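PDB 5F7U: cycloalternan-forming enzyme from Listeria monocytogenes serovar 1/2a, which belongs to glycoside hydrolase family 31, holding glycan in a TIM barrel that is flanked by beta-sandwich domains and a family 6 carbohydrate binding module. Local coordinates for residues S378-A383 with T395-E400; L384-A389 with S674-V679; G533-G538 with Q659-K664; K388-P393 with T686-F691. The protein carries 1 engineered substitution. All blocks are in the same frame, centred on the assembly; numbering follows the deposited sequence.

Contact 1. Residues S378-A383 with T395-E400. With MG (magnesium ion), chain J; GLC (alpha-D-glucopyranose), chain F; GLC (alpha-D-glucopyranose), chain B.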
# COMPACT_ATOMS: atom_id res chain seq x y z
N SER A 378 34.13 -1.43 -7.08
CA SER A 378 34.05 -1.24 -8.53
C SER A 378 32.64 -1.45 -9.07
O SER A 378 32.28 -0.85 -10.08
CB SER A 378 35.04 -2.12 -9.29
OG SER A 378 34.92 -3.49 -8.95
N ASP A 379 31.85 -2.29 -8.39
CA ASP A 379 30.43 -2.46 -8.76
C ASP A 379 29.65 -1.17 -8.49
O ASP A 379 28.79 -0.77 -9.29
CB ASP A 379 29.74 -3.61 -7.99
CG ASP A 379 30.13 -5.02 -8.49
OD1 ASP A 379 30.71 -5.14 -9.59
OD2 ASP A 379 29.83 -6.03 -7.80
N VAL A 380 29.94 -0.55 -7.34
CA VAL A 380 29.27 0.71 -6.96
C VAL A 380 29.68 1.81 -7.96
O VAL A 380 28.81 2.51 -8.48
CB VAL A 380 29.55 1.11 -5.50
CG1 VAL A 380 29.02 2.51 -5.19
CG2 VAL A 380 28.93 0.11 -4.54
N SER A 381 30.99 1.95 -8.22
CA SER A 381 31.47 2.93 -9.21
C SER A 381 30.82 2.74 -10.58
O SER A 381 30.41 3.71 -11.21
CB SER A 381 32.99 2.88 -9.34
OG SER A 381 33.53 3.19 -8.08
N SER A 382 30.73 1.48 -11.01
CA SER A 382 30.11 1.16 -12.30
C SER A 382 28.64 1.51 -12.32
O SER A 382 28.17 2.05 -13.31
CB SER A 382 30.28 -0.31 -12.69
OG SER A 382 31.65 -0.57 -12.93
N ALA A 383 27.91 1.21 -11.23
CA ALA A 383 26.49 1.60 -11.13
C ALA A 383 26.30 3.11 -11.25
O ALA A 383 25.41 3.57 -11.97
CB ALA A 383 25.86 1.07 -9.84
N THR A 395 17.96 8.68 -6.86
CA THR A 395 18.24 9.30 -5.56
C THR A 395 18.54 8.32 -4.44
O THR A 395 19.05 8.71 -3.39
CB THR A 395 17.09 10.22 -5.11
OG1 THR A 395 15.88 9.46 -5.02
CG2 THR A 395 16.92 11.39 -6.09
N GLY A 396 18.19 7.04 -4.65
CA GLY A 396 18.41 6.02 -3.63
C GLY A 396 19.31 4.91 -4.13
O GLY A 396 19.31 4.59 -5.31
N PHE A 397 20.08 4.32 -3.22
CA PHE A 397 21.08 3.31 -3.57
C PHE A 397 21.09 2.27 -2.45
O PHE A 397 21.12 2.63 -1.27
CB PHE A 397 22.46 3.95 -3.74
CG PHE A 397 23.46 3.08 -4.47
CD1 PHE A 397 24.12 2.04 -3.82
CD2 PHE A 397 23.78 3.34 -5.80
CE1 PHE A 397 25.02 1.23 -4.51
CE2 PHE A 397 24.69 2.54 -6.50
CZ PHE A 397 25.32 1.49 -5.85
N VAL A 398 21.03 1.00 -2.82
CA VAL A 398 20.99 -0.04 -1.79
C VAL A 398 22.20 -0.94 -1.97
O VAL A 398 22.52 -1.30 -3.10
CB VAL A 398 19.71 -0.91 -1.89
CG1 VAL A 398 19.68 -1.97 -0.78
CG2 VAL A 398 18.44 -0.05 -1.85
N LEU A 399 22.86 -1.29 -0.86
CA LEU A 399 23.86 -2.37 -0.88
C LEU A 399 23.40 -3.51 -0.00
O LEU A 399 23.08 -3.30 1.17
CB LEU A 399 25.24 -1.89 -0.40
CG LEU A 399 26.07 -1.11 -1.42
CD1 LEU A 399 27.37 -0.73 -0.73
CD2 LEU A 399 26.36 -1.98 -2.64
N GLU A 400 23.39 -4.71 -0.57
CA GLU A 400 23.06 -5.91 0.17
C GLU A 400 24.29 -6.72 0.48
O GLU A 400 24.51 -7.08 1.66
CB GLU A 400 22.04 -6.75 -0.60
CG GLU A 400 20.71 -6.05 -0.76
CD GLU A 400 19.59 -6.97 -1.16
OE1 GLU A 400 19.85 -8.00 -1.84
OE2 GLU A 400 18.43 -6.66 -0.79
MG MG J . 29.58 -8.20 -7.96
C1 GLC F . 15.68 -11.42 0.94
C2 GLC F . 15.06 -10.14 0.33
C3 GLC F . 15.68 -9.77 -1.03
C4 GLC F . 17.21 -9.70 -0.92
C5 GLC F . 17.78 -10.91 -0.15
C6 GLC F . 19.27 -10.81 0.12
O2 GLC F . 13.63 -10.24 0.32
O3 GLC F . 15.20 -8.50 -1.50
O4 GLC F . 17.80 -9.66 -2.24
O5 GLC F . 17.09 -11.17 1.09
O6 GLC F . 19.65 -12.08 0.67
C1 GLC B . 20.89 -12.55 0.07
C2 GLC B . 21.22 -13.95 0.59
C3 GLC B . 21.78 -13.90 2.02
C4 GLC B . 22.93 -12.90 2.13
C5 GLC B . 22.43 -11.54 1.64
C6 GLC B . 23.45 -10.41 1.76
O2 GLC B . 20.05 -14.77 0.60
O3 GLC B . 22.21 -15.20 2.43
O4 GLC B . 23.37 -12.84 3.49
O5 GLC B . 21.99 -11.65 0.27
O6 GLC B . 24.50 -10.63 0.81
O HOH W 1 31.49 -8.38 -9.00
O HOH W 2 28.73 -7.78 -10.08
O HOH W 3 29.07 -10.43 -7.53

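Contact 2. Residues L384-A389 with S674-V679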
# COMPACT_ATOMS: atom_id res chain seq x y z
N LEU A 384 27.16 3.87 -10.56
CA LEU A 384 27.07 5.34 -10.64
C LEU A 384 27.44 5.86 -12.03
O LEU A 384 26.76 6.75 -12.56
CB LEU A 384 27.95 6.02 -9.57
CG LEU A 384 27.61 5.64 -8.11
CD1 LEU A 384 28.67 6.20 -7.18
CD2 LEU A 384 26.19 6.03 -7.68
N SER A 385 28.50 5.30 -12.61
CA SER A 385 28.94 5.66 -13.94
C SER A 385 27.87 5.34 -15.00
O SER A 385 27.58 6.17 -15.89
CB SER A 385 30.25 4.91 -14.27
OG SER A 385 30.68 5.29 -15.56
N ASN A 386 27.30 4.14 -14.91
CA ASN A 386 26.21 3.74 -15.81
C ASN A 386 24.98 4.61 -15.68
O ASN A 386 24.35 4.96 -16.69
CB ASN A 386 25.83 2.26 -15.61
CG ASN A 386 26.87 1.31 -16.16
OD1 ASN A 386 27.51 1.60 -17.16
ND2 ASN A 386 27.03 0.16 -15.51
N ALA A 387 24.61 4.95 -14.44
CA ALA A 387 23.49 5.87 -14.23
C ALA A 387 23.78 7.22 -14.85
O ALA A 387 22.94 7.76 -15.54
CB ALA A 387 23.14 6.00 -12.75
N LYS A 388 25.00 7.73 -14.65
CA LYS A 388 25.39 9.04 -15.17
C LYS A 388 25.40 9.04 -16.69
O LYS A 388 24.84 9.94 -17.30
CB LYS A 388 26.75 9.49 -14.58
CG LYS A 388 27.16 10.93 -14.86
CD LYS A 388 28.49 11.23 -14.16
CE LYS A 388 29.32 12.31 -14.86
NZ LYS A 388 30.71 12.46 -14.30
N ALA A 389 25.98 8.00 -17.31
CA ALA A 389 26.10 7.93 -18.78
C ALA A 389 24.75 7.79 -19.48
O ALA A 389 24.58 8.25 -20.62
CB ALA A 389 27.02 6.78 -19.18
N SER A 674 18.33 -2.81 -13.91
CA SER A 674 18.59 -1.44 -14.34
C SER A 674 18.20 -1.28 -15.82
O SER A 674 18.19 -2.27 -16.56
CB SER A 674 20.08 -1.17 -14.17
OG SER A 674 20.82 -2.02 -15.02
N PRO A 675 17.92 -0.02 -16.27
CA PRO A 675 17.50 0.11 -17.68
C PRO A 675 18.63 -0.20 -18.66
O PRO A 675 18.35 -0.77 -19.71
CB PRO A 675 17.03 1.56 -17.79
CG PRO A 675 17.65 2.27 -16.63
CD PRO A 675 17.75 1.24 -15.53
N TRP A 676 19.88 0.13 -18.31
CA TRP A 676 21.01 -0.18 -19.18
C TRP A 676 21.23 -1.71 -19.29
O TRP A 676 21.49 -2.22 -20.39
CB TRP A 676 22.29 0.60 -18.76
CG TRP A 676 22.72 0.38 -17.34
CD1 TRP A 676 23.55 -0.60 -16.89
CD2 TRP A 676 22.35 1.15 -16.18
NE1 TRP A 676 23.70 -0.51 -15.52
CE2 TRP A 676 22.97 0.55 -15.05
CE3 TRP A 676 21.53 2.28 -15.98
CZ2 TRP A 676 22.83 1.05 -13.75
CZ3 TRP A 676 21.37 2.78 -14.67
CH2 TRP A 676 22.01 2.15 -13.57
N ASN A 677 21.12 -2.44 -18.18
CA ASN A 677 21.20 -3.90 -18.28
C ASN A 677 20.02 -4.53 -18.98
O ASN A 677 20.19 -5.56 -19.65
CB ASN A 677 21.40 -4.57 -16.91
CG ASN A 677 21.93 -5.99 -17.06
OD1 ASN A 677 22.92 -6.22 -17.77
ND2 ASN A 677 21.23 -6.96 -16.48
N ALA A 678 18.84 -3.92 -18.86
CA ALA A 678 17.66 -4.43 -19.56
C ALA A 678 17.86 -4.34 -21.08
O ALA A 678 17.56 -5.29 -21.80
CB ALA A 678 16.39 -3.71 -19.10
N VAL A 679 18.41 -3.21 -21.54
CA VAL A 679 18.82 -3.05 -22.94
C VAL A 679 19.80 -4.18 -23.33
O VAL A 679 19.61 -4.84 -24.36
CB VAL A 679 19.42 -1.64 -23.21
CG1 VAL A 679 20.12 -1.56 -24.57
CG2 VAL A 679 18.33 -0.58 -23.14
O HOH W 4 25.69 -1.07 -13.05

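Contact 3. Residues G533-G538 with Q659-K664. Engineered in segment 533-538: N537 (natural residue Asp). With GLC (alpha-D-glucopyranose), chain F; GLC (alpha-D-glucopyranose), chain C.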
# COMPACT_ATOMS: atom_id res chain seq x y z
N GLY A 533 20.59 5.01 6.01
CA GLY A 533 19.53 4.17 6.55
C GLY A 533 19.82 2.70 6.31
O GLY A 533 20.92 2.34 5.90
N PHE A 534 18.82 1.89 6.59
CA PHE A 534 18.98 0.44 6.52
C PHE A 534 17.84 -0.21 5.76
O PHE A 534 16.67 0.22 5.88
CB PHE A 534 18.99 -0.16 7.92
CG PHE A 534 20.12 0.32 8.78
CD1 PHE A 534 21.40 -0.20 8.61
CD2 PHE A 534 19.92 1.30 9.77
CE1 PHE A 534 22.47 0.23 9.42
CE2 PHE A 534 20.98 1.75 10.57
CZ PHE A 534 22.25 1.20 10.40
N LYS A 535 18.18 -1.25 5.01
CA LYS A 535 17.18 -2.15 4.46
C LYS A 535 17.03 -3.31 5.43
O LYS A 535 17.79 -4.28 5.40
CB LYS A 535 17.55 -2.63 3.04
CG LYS A 535 16.52 -3.62 2.43
CD LYS A 535 16.89 -3.98 0.99
CE LYS A 535 15.81 -4.88 0.38
NZ LYS A 535 16.10 -5.27 -1.04
N THR A 536 16.04 -3.17 6.31
CA THR A 536 15.80 -4.13 7.38
C THR A 536 14.90 -5.24 6.90
O THR A 536 13.68 -5.10 6.87
CB THR A 536 15.24 -3.42 8.64
OG1 THR A 536 14.40 -2.34 8.24
CG2 THR A 536 16.39 -2.86 9.46
N ASN A 537 15.53 -6.31 6.46
CA ASN A 537 14.85 -7.48 5.91
C ASN A 537 14.52 -8.48 7.00
O ASN A 537 15.05 -8.42 8.10
CB ASN A 537 15.80 -8.17 4.94
CG ASN A 537 15.08 -8.72 3.73
OD1 ASN A 537 13.99 -9.27 3.82
ND2 ASN A 537 15.69 -8.52 2.58
N GLY A 538 13.65 -9.43 6.66
CA GLY A 538 13.26 -10.48 7.58
C GLY A 538 12.35 -9.98 8.70
O GLY A 538 11.68 -8.95 8.58
N GLN A 659 11.62 1.54 -7.40
CA GLN A 659 12.86 0.82 -7.02
C GLN A 659 13.06 -0.39 -7.93
O GLN A 659 12.13 -1.19 -8.10
CB GLN A 659 12.75 0.34 -5.55
CG GLN A 659 13.98 -0.39 -4.98
CD GLN A 659 13.80 -1.89 -4.73
OE1 GLN A 659 14.65 -2.50 -4.06
NE2 GLN A 659 12.73 -2.49 -5.25
N PHE A 660 14.26 -0.53 -8.51
CA PHE A 660 14.64 -1.80 -9.18
C PHE A 660 15.59 -2.59 -8.32
O PHE A 660 16.33 -2.02 -7.51
CB PHE A 660 15.15 -1.61 -10.65
CG PHE A 660 16.49 -0.90 -10.78
CD1 PHE A 660 17.70 -1.57 -10.51
CD2 PHE A 660 16.54 0.44 -11.23
CE1 PHE A 660 18.92 -0.91 -10.65
CE2 PHE A 660 17.77 1.10 -11.36
CZ PHE A 660 18.97 0.42 -11.09
N HIS A 661 15.58 -3.91 -8.51
CA HIS A 661 16.33 -4.82 -7.63
C HIS A 661 16.48 -6.17 -8.33
O HIS A 661 15.71 -6.51 -9.26
CB HIS A 661 15.58 -4.96 -6.28
CG HIS A 661 16.28 -5.84 -5.28
ND1 HIS A 661 17.62 -5.72 -4.99
CD2 HIS A 661 15.82 -6.87 -4.54
CE1 HIS A 661 17.96 -6.64 -4.10
NE2 HIS A 661 16.88 -7.35 -3.80
N SER A 662 17.49 -6.93 -7.91
CA SER A 662 17.71 -8.26 -8.45
C SER A 662 18.26 -9.20 -7.39
O SER A 662 19.05 -8.79 -6.54
CB SER A 662 18.62 -8.24 -9.69
OG SER A 662 19.84 -7.57 -9.39
N GLU A 663 17.88 -10.47 -7.50
CA GLU A 663 18.22 -11.48 -6.50
C GLU A 663 19.65 -12.05 -6.56
O GLU A 663 20.30 -12.26 -5.52
CB GLU A 663 17.25 -12.64 -6.67
CG GLU A 663 17.47 -13.74 -5.64
CD GLU A 663 16.61 -14.95 -5.88
OE1 GLU A 663 16.71 -15.57 -6.97
OE2 GLU A 663 15.84 -15.27 -4.96
N LYS A 664 20.14 -12.37 -7.76
CA LYS A 664 21.32 -13.25 -7.87
C LYS A 664 22.60 -12.58 -7.39
O LYS A 664 22.82 -11.38 -7.61
CB LYS A 664 21.48 -13.79 -9.30
CG LYS A 664 20.32 -14.67 -9.80
CD LYS A 664 20.11 -15.91 -8.94
CE LYS A 664 19.12 -16.86 -9.58
NZ LYS A 664 18.09 -17.34 -8.60
C1 GLC F . 15.68 -11.42 0.94
C2 GLC F . 15.06 -10.14 0.33
C3 GLC F . 15.68 -9.77 -1.03
C4 GLC F . 17.21 -9.70 -0.92
C5 GLC F . 17.78 -10.91 -0.15
C6 GLC F . 19.27 -10.81 0.12
O2 GLC F . 13.63 -10.24 0.32
O3 GLC F . 15.20 -8.50 -1.50
O4 GLC F . 17.80 -9.66 -2.24
O5 GLC F . 17.09 -11.17 1.09
O6 GLC F . 19.65 -12.08 0.67
C1 GLC C . 15.29 -16.83 0.73
C2 GLC C . 14.91 -15.95 1.93
C3 GLC C . 14.53 -14.53 1.50
C4 GLC C . 15.67 -13.87 0.71
C5 GLC C . 16.02 -14.80 -0.47
C6 GLC C . 17.21 -14.33 -1.29
O1 GLC C . 14.12 -17.14 -0.04
O2 GLC C . 13.82 -16.55 2.62
O3 GLC C . 14.16 -13.77 2.65
O4 GLC C . 15.28 -12.58 0.18
O5 GLC C . 16.27 -16.18 -0.10
O6 GLC C . 16.63 -13.84 -2.49
O HOH W 5 13.93 -4.84 -2.60
O HOH W 6 16.70 -2.98 -2.46

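Contact 4. Residues K388-P393 with T686-F691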
# COMPACT_ATOMS: atom_id res chain seq x y z
N LYS A 388 25.00 7.73 -14.65
CA LYS A 388 25.39 9.04 -15.17
C LYS A 388 25.40 9.04 -16.69
O LYS A 388 24.84 9.94 -17.30
CB LYS A 388 26.75 9.49 -14.58
CG LYS A 388 27.16 10.93 -14.86
CD LYS A 388 28.49 11.23 -14.16
CE LYS A 388 29.32 12.31 -14.86
NZ LYS A 388 30.71 12.46 -14.30
N ALA A 389 25.98 8.00 -17.31
CA ALA A 389 26.10 7.93 -18.78
C ALA A 389 24.75 7.79 -19.48
O ALA A 389 24.58 8.25 -20.62
CB ALA A 389 27.02 6.78 -19.18
N ASN A 390 23.81 7.17 -18.78
CA ASN A 390 22.46 6.91 -19.29
C ASN A 390 21.42 7.93 -18.82
O ASN A 390 20.21 7.72 -18.98
CB ASN A 390 22.06 5.47 -18.93
CG ASN A 390 22.83 4.44 -19.75
OD1 ASN A 390 22.53 4.25 -20.92
ND2 ASN A 390 23.84 3.81 -19.15
N ASP A 391 21.91 9.04 -18.24
CA ASP A 391 21.05 10.13 -17.74
C ASP A 391 19.91 9.63 -16.84
O ASP A 391 18.73 9.91 -17.09
CB ASP A 391 20.51 10.97 -18.92
CG ASP A 391 21.63 11.54 -19.79
OD1 ASP A 391 22.59 12.11 -19.24
OD2 ASP A 391 21.54 11.43 -21.04
N ILE A 392 20.30 8.87 -15.81
CA ILE A 392 19.36 8.30 -14.85
C ILE A 392 19.62 8.97 -13.49
O ILE A 392 20.50 8.53 -12.74
CB ILE A 392 19.48 6.75 -14.76
CG1 ILE A 392 19.36 6.07 -16.14
CG2 ILE A 392 18.49 6.17 -13.74
CD1 ILE A 392 18.02 6.25 -16.85
N PRO A 393 18.87 10.05 -13.18
CA PRO A 393 19.10 10.80 -11.95
C PRO A 393 18.40 10.15 -10.73
O PRO A 393 17.51 10.73 -10.11
CB PRO A 393 18.52 12.17 -12.30
CG PRO A 393 17.35 11.83 -13.17
CD PRO A 393 17.87 10.71 -14.03
N THR A 686 15.20 0.46 -27.27
CA THR A 686 14.12 1.41 -26.96
C THR A 686 13.69 1.40 -25.48
O THR A 686 12.96 2.28 -25.05
CB THR A 686 12.87 1.19 -27.83
OG1 THR A 686 12.26 -0.06 -27.48
CG2 THR A 686 13.23 1.21 -29.33
N ILE A 687 14.16 0.41 -24.72
CA ILE A 687 13.93 0.37 -23.27
C ILE A 687 14.46 1.64 -22.59
O ILE A 687 13.79 2.21 -21.72
CB ILE A 687 14.54 -0.89 -22.61
CG1 ILE A 687 13.66 -2.12 -22.89
CG2 ILE A 687 14.70 -0.72 -21.11
CD1 ILE A 687 14.31 -3.43 -22.52
N LEU A 688 15.65 2.07 -22.99
CA LEU A 688 16.26 3.24 -22.37
C LEU A 688 15.43 4.53 -22.50
O LEU A 688 15.14 5.15 -21.46
CB LEU A 688 17.74 3.43 -22.76
CG LEU A 688 18.40 4.65 -22.07
CD1 LEU A 688 18.53 4.45 -20.56
CD2 LEU A 688 19.75 4.93 -22.71
N PRO A 689 15.02 4.93 -23.73
CA PRO A 689 14.19 6.15 -23.83
C PRO A 689 12.83 6.03 -23.15
O PRO A 689 12.34 7.02 -22.60
CB PRO A 689 14.04 6.39 -25.35
CG PRO A 689 14.54 5.14 -26.01
CD PRO A 689 15.54 4.54 -25.06
N THR A 690 12.26 4.82 -23.14
CA THR A 690 10.99 4.60 -22.43
C THR A 690 11.19 4.73 -20.91
O THR A 690 10.40 5.41 -20.24
CB THR A 690 10.36 3.25 -22.84
OG1 THR A 690 10.10 3.30 -24.25
CG2 THR A 690 9.04 3.03 -22.11
N PHE A 691 12.24 4.11 -20.39
CA PHE A 691 12.58 4.27 -18.97
C PHE A 691 12.81 5.74 -18.60
O PHE A 691 12.28 6.23 -17.61
CB PHE A 691 13.80 3.43 -18.57
CG PHE A 691 14.01 3.34 -17.08
CD1 PHE A 691 14.72 4.34 -16.40
CD2 PHE A 691 13.52 2.25 -16.36
CE1 PHE A 691 14.92 4.26 -15.02
CE2 PHE A 691 13.71 2.17 -14.99
CZ PHE A 691 14.42 3.17 -14.31

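Contact 1. Residues S378-A383 with T395-E400
V380 and A383, one helical turn apart on helix 377-389, close over the outer side chains of strand 396-399 by purely apolar contacts. The CB of A383 sits at the edge of the F397 ring, near its plane, 3.8 Å from CE2. V380 divides its two branches: CG1 reaches CZ of F397 at 3.9 Å, while CG2 meets CD2 of L399 at 3.8 Å. With CG1 anti to the backbone N (chi1 172°), the fork of V380 spans both strand residues. Helix and strand run nearly antiparallel, their axes 158° apart, within the beta-alpha-beta unit 367-369, 377-389, 396-399 of the TIM barrel. M442 and V446 of helix 439-448 extend the same apolar layer.

Polar groups work at the margins. D379 binds magnesium through OD2 at 2.2 Å, with three waters, D375 and the backbone O of E373 completing the shell. At the strand's C-terminal end, E400 OE1 accepts from O4 of the chain F glucose at 2.7 Å, and OE2 forms a salt bridge with K535. The chemistry is segregated: an apolar helix-to-strand seam lies between a metal site at the helix's N-terminal end and a sugar-binding carboxylate at the barrel mouth.

Contact 2. Residues L384-A389 with S674-V679
N386 lays its side chain over the indole of W676, the principal meeting of helix 377-389 with helix 675-682. Its CB stands above one face of the five-membered ring, 3.5 Å from the centroid and 17° off the normal, a CH-pi contact; the nearest ring atom is CE2, 3.4 Å from CB. The amide plane is turned 43° from the indole, and ND2 lies 3.4 Å from NE1. Both are donors, so they do not bond to each other; water 4 accepts from each, at 3.1 Å from ND2 of N386 and 3.2 Å from NE1 of W676, giving both donors a partner.

A387 follows over the same face, toward the six-membered ring, its CA 3.8 Å from CZ3 of W676. With CG of W676 between its backbone N and carbonyl carbon (chi1 57°), the indole turns one face to N386 and A387 and the other to S674 OG, which also caps the helix by accepting from N677 N at 3.2 Å.

The indole of W676 lies between the two helices. Beyond it, P675 and A678 pack on Y645 of helix 642-653, V679 leans on helix 687-700, and on the far flank L384 meets helix 439-448.

Contact 3. Residues G533-G538 with Q659-K664
The imidazole of H661 carries the ammonium of K535 over one face, NZ standing 3.5 Å above the ring plane and displaced toward the rim, with water 6 over the same face. At the ring edge, near its plane, lies the chain F glucose: NE2 of H661 donates to O4 at 2.9 Å, with an N-H...O angle of 148°, and is also hydrogen-bonded to O3 at 3.1 Å, where either atom could be the donor. F635 meets the H661 ring as well, their planes about 25° apart.

K535 arrives fully extended, every torsion near 180°, which carries NZ from strand 534-536 across the barrel interior. These are strands four and eight of the eight-stranded parallel TIM barrel, too far apart to pair, and the long side chain bridges them where the chain leaves strand 657-660. The main charge partner of NZ is E400, through a salt bridge, and W599 adds a cation-pi contact; the bond to glucose O3 is weak.

Q659 is linked to K535 chiefly through water. Waters 5 and 6 each accept from NZ of K535 and donate to OE1 of Q659, two bridges over a direct NZ to OE1 separation of 4.3 Å, while NE2 of Q659 is held by D631. Farther out, OE2 of E663 accepts from O6 of the chain C glucose at 3.0 Å, and OE1 of E663 forms a salt bridge with NZ of K664. N537, an engineered residue replacing the natural Asp, turns its OD1 back to accept from the N of G538 at 2.9 Å, in the carbonyl plane on a lone pair.

Contact 4. Residues K388-P393 with T686-F691
L688 turns its CG anti to the backbone N (chi1 -178°), which carries the branch off helix 687-700 and sends both methyls toward N390. The two side chains meet at about a right angle. CD2 of L688 comes to 3.4 Å from OD1 of N390, and CD1 lies 4.0 Å from CB of the same residue, so the leucine fork straddles the base and the oxygen of the asparagine. One turn further along the helix, F691 likewise swings its ring away from its own N (chi1 -169°) and offers it to I392. There CD1 of I392 touches CD1 of F691 at 3.8 Å, approaching the ring obliquely, and the same methyl lies 4.2 Å from CD1 of L688.

The backbone shape behind this is the end of helix 377-389. D391, with positive phi, is the C-prime residue of a Schellman motif in which I392 N probably bonds to A387 O and D391 N bonds to K388 O at 3.2 Å. This reversal brings I392 against L688 and F691. Q692 and L695 from further along helix 687-700 continue the surface under I392.

Around I392 the contact is apolar, methyl against methyl and ring. On the N390 side a polar oxygen, OD1, rests against the leucine methyls by van der Waals contact. The other polar atoms of N390 have hydrogen-bond partners at the borders: ND2 is bonded to N386 O within the helix end, and the backbone O accepts from Q692 NE2 of helix 687-700.

All four contacts belong to the TIM barrel. Contacts 1, 2 and 4 follow helix 377-389 from its N-terminal half to its C-terminal cap, their centres 11 Å (1 to 2) and 7 Å (2 to 4) apart. Contact 1 joins that helix to the next strand and closes before contact 3 opens; contacts 2 and 4 start from the same helix and span contact 3, tying it to helices 675-682 and 687-700, nearly 300 residues later, bringing barrel start and end together. Contact 3 lies inside, 12 Å from contact 1, and the E400-K535 salt bridge links them around the chain F glucose. F660 packs on S674, P675 and W676, connecting the barrel's last strand to the outer helices.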